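Local coordinates for Alr1585 protein (Nostoc sp., PDB 5C2I) that probably catalyses haem-dependent, peroxide-driven oxidation of dyes and related compounds, as other DyP-type peroxidases do, and assembles as a tetramer, at residues Asn221-Asp229 against Thr309-Asp317; Ala321-Ser329 against Gln428-Pro437. The protein carries 1 engineered substitution. All coordinates share one frame; numbering follows the deposited sequence.

Contact 1 (Asn221-Asp229 against Thr309-Asp317)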
loop_
_atom_site.group_PDB
_atom_site.type_symbol
_atom_site.label_atom_id
_atom_site.label_comp_id
_atom_site.label_asym_id
_atom_site.label_seq_id
_atom_site.Cartn_x
_atom_site.Cartn_y
_atom_site.Cartn_z
ATOM N N ASN A 221 -19.059 -21.007 -9.224
ATOM C CA ASN A 221 -18.007 -21.273 -8.207
ATOM C C ASN A 221 -18.300 -22.386 -7.232
ATOM O O ASN A 221 -17.476 -22.711 -6.412
ATOM C CB ASN A 221 -17.671 -19.975 -7.464
ATOM C CG ASN A 221 -16.975 -18.978 -8.385
ATOM O OD1 ASN A 221 -15.927 -19.287 -8.947
ATOM N ND2 ASN A 221 -17.593 -17.850 -8.620
ATOM N N ASN A 222 -19.479 -22.977 -7.352
ATOM C CA ASN A 222 -19.890 -24.074 -6.504
ATOM C C ASN A 222 -20.422 -25.265 -7.251
ATOM O O ASN A 222 -21.379 -25.916 -6.790
ATOM C CB ASN A 222 -20.863 -23.606 -5.420
ATOM C CG ASN A 222 -20.184 -22.753 -4.374
ATOM O OD1 ASN A 222 -19.484 -23.293 -3.527
ATOM N ND2 ASN A 222 -20.313 -21.452 -4.454
ATOM N N CYS A 223 -19.763 -25.601 -8.369
ATOM C CA CYS A 223 -19.937 -26.892 -8.998
ATOM C C CYS A 223 -21.399 -27.126 -9.399
ATOM O O CYS A 223 -21.918 -28.232 -9.234
ATOM C CB CYS A 223 -19.483 -28.019 -8.065
ATOM S SG CYS A 223 -17.854 -27.719 -7.284
ATOM N N ASP A 224 -22.031 -26.084 -9.935
ATOM C CA ASP A 224 -23.434 -26.153 -10.336
ATOM C C ASP A 224 -24.400 -26.510 -9.165
ATOM O O ASP A 224 -25.462 -27.103 -9.401
ATOM C CB ASP A 224 -23.593 -27.167 -11.443
ATOM C CG ASP A 224 -24.871 -26.956 -12.287
ATOM O OD1 ASP A 224 -25.394 -25.833 -12.422
ATOM O OD2 ASP A 224 -25.346 -27.984 -12.823
ATOM N N PHE A 225 -24.020 -26.167 -7.958
ATOM C CA PHE A 225 -24.840 -26.428 -6.715
ATOM C C PHE A 225 -25.096 -27.914 -6.511
ATOM O O PHE A 225 -26.146 -28.282 -6.021
ATOM C CB PHE A 225 -26.221 -25.716 -6.799
ATOM C CG PHE A 225 -26.157 -24.219 -6.924
ATOM C CD1 PHE A 225 -25.157 -23.461 -6.316
ATOM C CD2 PHE A 225 -27.173 -23.543 -7.615
ATOM C CE1 PHE A 225 -25.150 -22.075 -6.463
ATOM C CE2 PHE A 225 -27.158 -22.165 -7.759
ATOM C CZ PHE A 225 -26.153 -21.423 -7.156
ATOM N N ASP A 226 -24.184 -28.779 -6.934
ATOM C CA ASP A 226 -24.486 -30.217 -6.891
ATOM C C ASP A 226 -24.551 -30.828 -5.479
ATOM O O ASP A 226 -25.067 -31.933 -5.338
ATOM C CB ASP A 226 -23.640 -31.030 -7.864
ATOM C CG ASP A 226 -22.173 -31.081 -7.552
ATOM O OD1 ASP A 226 -21.713 -30.749 -6.476
ATOM O OD2 ASP A 226 -21.460 -31.536 -8.483
ATOM N N LYS A 227 -24.063 -30.135 -4.463
ATOM C CA LYS A 227 -24.207 -30.614 -3.069
ATOM C C LYS A 227 -25.151 -29.791 -2.182
ATOM O O LYS A 227 -25.630 -30.270 -1.143
ATOM C CB LYS A 227 -22.824 -30.663 -2.396
ATOM C CG LYS A 227 -21.859 -31.632 -3.066
ATOM C CD LYS A 227 -22.313 -33.072 -2.858
ATOM C CE LYS A 227 -21.565 -34.011 -3.807
ATOM N NZ LYS A 227 -20.180 -34.143 -3.321
ATOM N N TRP A 228 -25.394 -28.552 -2.549
ATOM C CA TRP A 228 -26.217 -27.636 -1.760
ATOM C C TRP A 228 -26.792 -26.582 -2.684
ATOM O O TRP A 228 -26.044 -25.970 -3.453
ATOM C CB TRP A 228 -25.393 -26.916 -0.683
ATOM C CG TRP A 228 -26.088 -25.788 -0.018
ATOM C CD1 TRP A 228 -25.863 -24.438 -0.219
ATOM C CD2 TRP A 228 -27.166 -25.862 0.953
ATOM N NE1 TRP A 228 -26.674 -23.704 0.606
ATOM C CE2 TRP A 228 -27.485 -24.542 1.326
ATOM C CE3 TRP A 228 -27.829 -26.910 1.584
ATOM C CZ2 TRP A 228 -28.493 -24.238 2.272
ATOM C CZ3 TRP A 228 -28.823 -26.602 2.534
ATOM C CH2 TRP A 228 -29.148 -25.300 2.838
ATOM N N ASP A 229 -28.108 -26.387 -2.610
ATOM C CA ASP A 229 -28.793 -25.316 -3.343
ATOM C C ASP A 229 -28.991 -24.091 -2.443
ATOM O O ASP A 229 -29.839 -24.108 -1.562
ATOM C CB ASP A 229 -30.144 -25.841 -3.841
ATOM C CG ASP A 229 -30.921 -24.820 -4.664
ATOM O OD1 ASP A 229 -30.433 -23.673 -4.854
ATOM O OD2 ASP A 229 -32.016 -25.198 -5.138
ATOM N N THR A 309 -11.634 -17.481 -2.406
ATOM C CA THR A 309 -13.109 -17.685 -2.471
ATOM C C THR A 309 -13.446 -19.105 -1.964
ATOM O O THR A 309 -13.248 -20.103 -2.671
ATOM C CB THR A 309 -13.614 -17.467 -3.907
ATOM O OG1 THR A 309 -13.337 -16.098 -4.260
ATOM C CG2 THR A 309 -15.116 -17.709 -4.033
ATOM N N PRO A 310 -13.865 -19.212 -0.706
ATOM C CA PRO A 310 -14.120 -20.524 -0.139
ATOM C C PRO A 310 -15.289 -21.235 -0.782
ATOM O O PRO A 310 -16.234 -20.601 -1.264
ATOM C CB PRO A 310 -14.503 -20.241 1.319
ATOM C CG PRO A 310 -14.356 -18.767 1.512
ATOM C CD PRO A 310 -14.225 -18.114 0.194
ATOM N N THR A 311 -15.221 -22.554 -0.795
ATOM C CA THR A 311 -16.340 -23.310 -1.308
ATOM C C THR A 311 -17.543 -23.270 -0.349
ATOM O O THR A 311 -17.367 -23.224 0.868
ATOM C CB THR A 311 -15.939 -24.774 -1.614
ATOM O OG1 THR A 311 -16.954 -25.361 -2.433
ATOM C CG2 THR A 311 -15.753 -25.604 -0.358
ATOM N N ASN A 312 -18.745 -23.305 -0.931
ATOM C CA ASN A 312 -19.988 -23.557 -0.206
ATOM C C ASN A 312 -20.699 -24.797 -0.651
ATOM O O ASN A 312 -21.857 -25.061 -0.243
ATOM C CB ASN A 312 -20.923 -22.344 -0.283
ATOM C CG ASN A 312 -21.892 -22.311 0.894
ATOM O OD1 ASN A 312 -21.526 -22.649 2.020
ATOM N ND2 ASN A 312 -23.119 -21.960 0.620
ATOM N N ASN A 313 -19.999 -25.585 -1.482
ATOM C CA ASN A 313 -20.643 -26.678 -2.119
ATOM C C ASN A 313 -20.435 -27.933 -1.298
ATOM O O ASN A 313 -19.607 -28.765 -1.618
ATOM C CB ASN A 313 -20.150 -26.896 -3.536
ATOM C CG ASN A 313 -20.960 -27.942 -4.250
ATOM O OD1 ASN A 313 -22.208 -27.883 -4.241
ATOM N ND2 ASN A 313 -20.286 -28.880 -4.925
ATOM N N PHE A 314 -21.220 -28.072 -0.240
ATOM C CA PHE A 314 -21.124 -29.258 0.534
ATOM C C PHE A 314 -22.378 -29.466 1.310
ATOM O O PHE A 314 -23.214 -28.551 1.465
ATOM C CB PHE A 314 -19.929 -29.189 1.495
ATOM C CG PHE A 314 -20.030 -28.116 2.543
ATOM C CD1 PHE A 314 -19.629 -26.828 2.283
ATOM C CD2 PHE A 314 -20.572 -28.399 3.792
ATOM C CE1 PHE A 314 -19.760 -25.831 3.241
ATOM C CE2 PHE A 314 -20.695 -27.417 4.743
ATOM C CZ PHE A 314 -20.292 -26.109 4.474
ATOM N N ASN A 315 -22.500 -30.694 1.780
ATOM C CA ASN A 315 -23.519 -30.984 2.752
ATOM C C ASN A 315 -22.819 -31.917 3.744
ATOM O O ASN A 315 -21.597 -32.102 3.684
ATOM C CB ASN A 315 -24.769 -31.564 2.078
ATOM C CG ASN A 315 -24.468 -32.791 1.243
ATOM O OD1 ASN A 315 -23.804 -33.697 1.709
ATOM N ND2 ASN A 315 -24.891 -32.803 -0.011
ATOM N N TYR A 316 -23.566 -32.497 4.655
ATOM C CA TYR A 316 -22.904 -33.343 5.635
ATOM C C TYR A 316 -23.187 -34.850 5.385
ATOM O O TYR A 316 -22.968 -35.699 6.278
ATOM C CB TYR A 316 -23.369 -32.920 7.012
ATOM C CG TYR A 316 -23.003 -31.478 7.337
ATOM C CD1 TYR A 316 -21.678 -31.097 7.449
ATOM C CD2 TYR A 316 -23.983 -30.508 7.557
ATOM C CE1 TYR A 316 -21.335 -29.786 7.758
ATOM C CE2 TYR A 316 -23.651 -29.172 7.852
ATOM C CZ TYR A 316 -22.338 -28.815 7.934
ATOM O OH TYR A 316 -22.006 -27.499 8.228
ATOM N N ASP A 317 -23.595 -35.182 4.159
ATOM C CA ASP A 317 -23.876 -36.573 3.753
ATOM C C ASP A 317 -22.647 -37.480 3.824
ATOM O O ASP A 317 -22.805 -38.677 4.011
ATOM C CB ASP A 317 -24.493 -36.660 2.329
ATOM C CG ASP A 317 -25.913 -36.063 2.239
ATOM O OD1 ASP A 317 -26.451 -35.520 3.223
ATOM O OD2 ASP A 317 -26.497 -36.085 1.130
HETATM O O HOH W 1 -16.256 -24.628 -4.887
HETATM O O HOH W 2 -17.508 -20.296 -3.841
HETATM O O HOH W 3 -23.500 -25.391 -3.770
HETATM O O HOH W 4 -26.176 -20.979 1.221
#
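The amide of Asn-313 lies between backbone and side-chain atoms of 221-229. The carbonyl O of Asn-222 sits over one face, 3.3 Å from Asn-313 CG, while CB and CG of Lys-227 lie on the opposite side, offset toward the rim, the nearest approach there being Lys-227 CB to Asn-313 OD1 at 3.4 Å. Both polar atoms on the edge are engaged. Asn-313 ND2 gives an almost straight hydrogen bond (N-H...O 176°) to Asp-226 OD1 at 2.8 Å, directed within the amide plane and reaching the carboxylate on its syn side, though well out of the carboxylate plane. Asn-313 OD1 accepts from Lys-227 N at 2.9 Å and from a water that also donates to Trp-228 O, which fixes the rotation of the amide. With CG anti to the backbone N (chi1 -173°), the Asn-313 side chain is carried across to the bend at Asp-226 and Lys-227. The Trp-228 indole and the Asn-312 amide are steeply inclined to each other, their planes 73° apart, with Asn-312 ND2 near Trp-228 CD1; a water takes the indole N-H and, weakly, an N-H of Asn-312. Arg-337 and Arg-358 both make cation-pi contacts with this indole.

The two loops lie beside the haem of the DyP-type peroxidase fold; the side chain of Asn-312 is about 5 Å from the haem, and its OD1 is bonded to Arg-337. Asn-222 OD1 accepts from Asn-312 N at 2.7 Å, with the donor tilted from the carbonyl plane. An ST turn, in which Thr-311 OG1 accepts from Asn-313 N, shapes the same corner. Further along, Asn-315 ND2 donates to Lys-227 O at 2.9 Å on a lone pair in the carbonyl plane. Cys-223 SG forms a disulfide with Cys-223 of the second subunit.

Contact 2 (Ala321-Ser329 against Gln428-Pro437)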
loop_
_atom_site.group_PDB
_atom_site.type_symbol
_atom_site.label_atom_id
_atom_site.label_comp_id
_atom_site.label_asym_id
_atom_site.label_seq_id
_atom_site.Cartn_x
_atom_site.Cartn_y
_atom_site.Cartn_z
ATOM N N ALA A 321 -21.932 -39.242 10.929
ATOM C CA ALA A 321 -21.651 -39.407 12.349
ATOM C C ALA A 321 -20.994 -38.154 12.958
ATOM O O ALA A 321 -20.620 -38.184 14.133
ATOM C CB ALA A 321 -20.798 -40.621 12.570
ATOM N N ALA A 322 -20.786 -37.115 12.138
ATOM C CA ALA A 322 -20.218 -35.835 12.592
ATOM C C ALA A 322 -18.879 -36.025 13.314
ATOM O O ALA A 322 -18.620 -35.362 14.321
ATOM C CB ALA A 322 -21.207 -35.117 13.498
ATOM N N THR A 323 -18.016 -36.872 12.756
ATOM C CA THR A 323 -16.636 -36.979 13.236
ATOM C C THR A 323 -15.641 -36.073 12.498
ATOM O O THR A 323 -14.479 -36.042 12.853
ATOM C CB THR A 323 -16.125 -38.437 13.160
ATOM O OG1 THR A 323 -16.046 -38.852 11.804
ATOM C CG2 THR A 323 -17.073 -39.361 13.939
ATOM N N LYS A 324 -16.107 -35.376 11.440
ATOM C CA LYS A 324 -15.274 -34.401 10.736
ATOM C C LYS A 324 -15.709 -32.987 11.159
ATOM O O LYS A 324 -14.937 -32.248 11.797
ATOM C CB LYS A 324 -15.345 -34.644 9.215
ATOM C CG LYS A 324 -14.874 -36.040 8.800
ATOM C CD LYS A 324 -15.342 -36.368 7.392
ATOM C CE LYS A 324 -14.784 -37.662 6.852
ATOM N NZ LYS A 324 -15.474 -37.955 5.571
ATOM N N CYS A 325 -16.934 -32.623 10.811
ATOM C CA CYS A 325 -17.591 -31.433 11.360
ATOM C C CYS A 325 -18.548 -31.852 12.465
ATOM O O CYS A 325 -19.604 -32.459 12.194
ATOM C CB CYS A 325 -18.376 -30.680 10.297
ATOM S SG CYS A 325 -19.076 -29.135 10.957
ATOM N N PRO A 326 -18.191 -31.548 13.722
ATOM C CA PRO A 326 -19.079 -31.913 14.808
ATOM C C PRO A 326 -20.490 -31.347 14.694
ATOM O O PRO A 326 -20.700 -30.272 14.111
ATOM C CB PRO A 326 -18.375 -31.311 16.045
ATOM C CG PRO A 326 -16.930 -31.426 15.696
ATOM C CD PRO A 326 -16.915 -31.032 14.219
ATOM N N PHE A 327 -21.468 -32.020 15.339
ATOM C CA PHE A 327 -22.821 -31.480 15.373
ATOM C C PHE A 327 -22.913 -30.115 16.061
ATOM O O PHE A 327 -23.811 -29.334 15.791
ATOM C CB PHE A 327 -23.763 -32.474 16.082
ATOM C CG PHE A 327 -24.109 -33.698 15.258
ATOM C CD1 PHE A 327 -24.772 -33.573 14.054
ATOM C CD2 PHE A 327 -23.912 -34.982 15.782
ATOM C CE1 PHE A 327 -25.148 -34.704 13.323
ATOM C CE2 PHE A 327 -24.310 -36.108 15.088
ATOM C CZ PHE A 327 -24.934 -35.968 13.852
ATOM N N HIS A 328 -21.981 -29.824 16.949
ATOM C CA HIS A 328 -22.029 -28.552 17.639
ATOM C C HIS A 328 -21.415 -27.366 16.895
ATOM O O HIS A 328 -21.581 -26.250 17.350
ATOM C CB HIS A 328 -21.372 -28.675 19.033
ATOM C CG HIS A 328 -19.905 -28.957 18.960
ATOM N ND1 HIS A 328 -19.356 -30.167 19.296
ATOM C CD2 HIS A 328 -18.875 -28.176 18.574
ATOM C CE1 HIS A 328 -18.046 -30.120 19.123
ATOM N NE2 HIS A 328 -17.734 -28.926 18.680
ATOM N N SER A 329 -20.664 -27.609 15.810
ATOM C CA SER A 329 -19.956 -26.550 15.141
ATOM C C SER A 329 -20.954 -25.517 14.648
ATOM O O SER A 329 -22.049 -25.866 14.198
ATOM C CB SER A 329 -19.107 -27.091 13.991
ATOM O OG SER A 329 -18.152 -28.049 14.443
ATOM N N GLN A 428 -19.289 -29.466 24.952
ATOM C CA GLN A 428 -19.241 -30.126 23.638
ATOM C C GLN A 428 -18.342 -31.344 23.674
ATOM O O GLN A 428 -17.452 -31.471 24.533
ATOM C CB GLN A 428 -18.755 -29.140 22.567
ATOM C CG GLN A 428 -19.640 -27.917 22.393
ATOM C CD GLN A 428 -19.341 -26.834 23.409
ATOM O OE1 GLN A 428 -18.220 -26.725 23.934
ATOM N NE2 GLN A 428 -20.334 -25.998 23.667
ATOM N N LYS A 429 -18.590 -32.261 22.745
ATOM C CA LYS A 429 -17.744 -33.440 22.545
ATOM C C LYS A 429 -16.964 -33.250 21.258
ATOM O O LYS A 429 -17.559 -33.044 20.213
ATOM C CB LYS A 429 -18.612 -34.689 22.438
ATOM C CG LYS A 429 -19.328 -35.005 23.750
ATOM C CD LYS A 429 -20.068 -36.328 23.696
ATOM C CE LYS A 429 -21.333 -36.220 22.893
ATOM N NZ LYS A 429 -22.242 -37.328 23.262
ATOM N N TRP A 430 -15.648 -33.316 21.353
ATOM C CA TRP A 430 -14.740 -32.986 20.257
ATOM C C TRP A 430 -14.023 -34.243 19.795
ATOM O O TRP A 430 -13.510 -35.009 20.634
ATOM C CB TRP A 430 -13.737 -31.942 20.745
ATOM C CG TRP A 430 -14.421 -30.766 21.389
ATOM C CD1 TRP A 430 -14.926 -30.705 22.648
ATOM C CD2 TRP A 430 -14.690 -29.490 20.800
ATOM N NE1 TRP A 430 -15.459 -29.465 22.902
ATOM C CE2 TRP A 430 -15.353 -28.708 21.774
ATOM C CE3 TRP A 430 -14.423 -28.917 19.548
ATOM C CZ2 TRP A 430 -15.764 -27.387 21.522
ATOM C CZ3 TRP A 430 -14.821 -27.636 19.301
ATOM C CH2 TRP A 430 -15.479 -26.869 20.285
ATOM N N PRO A 431 -13.976 -34.478 18.472
ATOM C CA PRO A 431 -13.261 -35.656 17.992
ATOM C C PRO A 431 -11.757 -35.500 18.205
ATOM O O PRO A 431 -11.194 -34.476 17.867
ATOM C CB PRO A 431 -13.627 -35.717 16.494
ATOM C CG PRO A 431 -14.896 -34.888 16.364
ATOM C CD PRO A 431 -14.664 -33.777 17.373
ATOM N N LYS A 432 -11.124 -36.486 18.827
ATOM C CA LYS A 432 -9.689 -36.463 18.998
ATOM C C LYS A 432 -8.966 -36.496 17.655
ATOM O O LYS A 432 -7.939 -35.827 17.478
ATOM C CB LYS A 432 -9.223 -37.648 19.863
ATOM C CG LYS A 432 -9.749 -37.615 21.278
ATOM C CD LYS A 432 -9.152 -38.756 22.094
ATOM C CE LYS A 432 -9.813 -38.794 23.451
ATOM N NZ LYS A 432 -9.198 -39.786 24.352
ATOM N N LYS A 433 -9.451 -37.332 16.740
ATOM C CA LYS A 433 -8.830 -37.507 15.429
ATOM C C LYS A 433 -9.948 -37.321 14.419
ATOM O O LYS A 433 -10.934 -38.024 14.456
ATOM C CB LYS A 433 -8.221 -38.909 15.287
ATOM C CG LYS A 433 -7.029 -39.131 16.210
ATOM C CD LYS A 433 -5.790 -38.427 15.611
ATOM C CE LYS A 433 -4.946 -39.365 14.765
ATOM N NZ LYS A 433 -3.771 -38.661 14.160
ATOM N N TRP A 434 -9.759 -36.353 13.547
ATOM C CA TRP A 434 -10.691 -36.023 12.513
ATOM C C TRP A 434 -11.057 -37.255 11.723
ATOM O O TRP A 434 -10.213 -37.995 11.306
ATOM C CB TRP A 434 -10.028 -34.978 11.603
ATOM C CG TRP A 434 -10.872 -34.400 10.516
ATOM C CD1 TRP A 434 -11.599 -33.244 10.570
ATOM C CD2 TRP A 434 -11.022 -34.910 9.194
ATOM N NE1 TRP A 434 -12.180 -32.976 9.344
ATOM C CE2 TRP A 434 -11.872 -34.002 8.491
ATOM C CE3 TRP A 434 -10.558 -36.044 8.537
ATOM C CZ2 TRP A 434 -12.254 -34.202 7.157
ATOM C CZ3 TRP A 434 -10.932 -36.243 7.184
ATOM C CH2 TRP A 434 -11.778 -35.304 6.521
ATOM N N GLY A 435 -12.351 -37.480 11.561
ATOM C CA GLY A 435 -12.860 -38.612 10.824
ATOM C C GLY A 435 -12.950 -39.909 11.615
ATOM O O GLY A 435 -13.246 -40.938 11.028
ATOM N N GLU A 436 -12.682 -39.864 12.925
ATOM C CA GLU A 436 -12.741 -41.070 13.788
ATOM C C GLU A 436 -13.646 -40.772 14.981
ATOM O O GLU A 436 -13.764 -39.616 15.365
ATOM C CB GLU A 436 -11.345 -41.450 14.285
ATOM C CG GLU A 436 -10.341 -41.738 13.186
ATOM C CD GLU A 436 -10.679 -42.956 12.340
ATOM O OE1 GLU A 436 -11.486 -43.837 12.760
ATOM O OE2 GLU A 436 -10.128 -43.050 11.221
ATOM N N PRO A 437 -14.295 -41.811 15.552
ATOM C CA PRO A 437 -15.420 -41.549 16.457
ATOM C C PRO A 437 -15.064 -41.098 17.879
ATOM O O PRO A 437 -15.880 -40.428 18.517
ATOM C CB PRO A 437 -16.178 -42.897 16.472
ATOM C CG PRO A 437 -15.146 -43.906 16.112
ATOM C CD PRO A 437 -14.251 -43.222 15.127
HETATM O O HOH W 5 -20.596 -32.020 20.812
#
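His-328 stands edge-on to Trp-430 in a T-shaped stack, the ring centroids 4.2 Å apart and the planes at 58°. Trp-430 belongs to the first strand of the two-stranded antiparallel hairpin 428-431/439-442, and His-328 reaches it from a type I turn, Pro-326 to Ser-329. His-328 NE2 points over the six-membered part of the indole, 3.2 Å from Trp-430 CZ3. The faces of the imidazole are filled separately: Pro-326 CB lies over one, and Gln-428 CB makes a CH-pi contact with the other, 3.6 Å from the ring centroid. In the imidazole plane, a water lies 2.7 Å from His-328 ND1 and accepts from Lys-429 N, tying the ring to the strand backbone.

A second aromatic contact sits beyond the strand, at the type II turn from Lys-433 to Glu-436. The Lys-324 chain stays straight past its CG, which lays its methylenes along one face of Trp-434, with Lys-324 CG 3.7 Å from the centroid of the six-membered ring and 17° off its normal. The ends of both side chains bond outside the pair, Lys-324 NZ to Gly-318 O and Trp-434 NE1 to Val-298 O. Replacing Trp-434 with an alanine would probably deprive the Lys-324 methylenes of their flat support and leave Val-298 O without this donor. Between the two aromatic sites, Pro-326 CG packs on Pro-431 CD at 3.7 Å. One backbone bond joins the segments: Gly-435 N donates to Thr-323 O at 2.9 Å, approaching from 54° above the carbonyl plane.

In the fold
Both contacts are partly buried and draw on the long loop between helices 281-289 and 330-334, contact 1 using 309-317 and contact 2 using 321-329. They adjoin through packing of Tyr-316 CE1 on Cys-325 SG, 4.0 Å apart, although their centres are 21 Å from each other. Contact 1 is the nearer to the chain centre, about 20 Å against 27 Å, and lies closer to the haem. It joins loop to loop mainly through asparagine amides, and it reaches the second subunit. Contact 2 instead sets that loop against a hairpin strand and turn, relying on rings, prolines and methylenes, and no other chain of the assembly touches it.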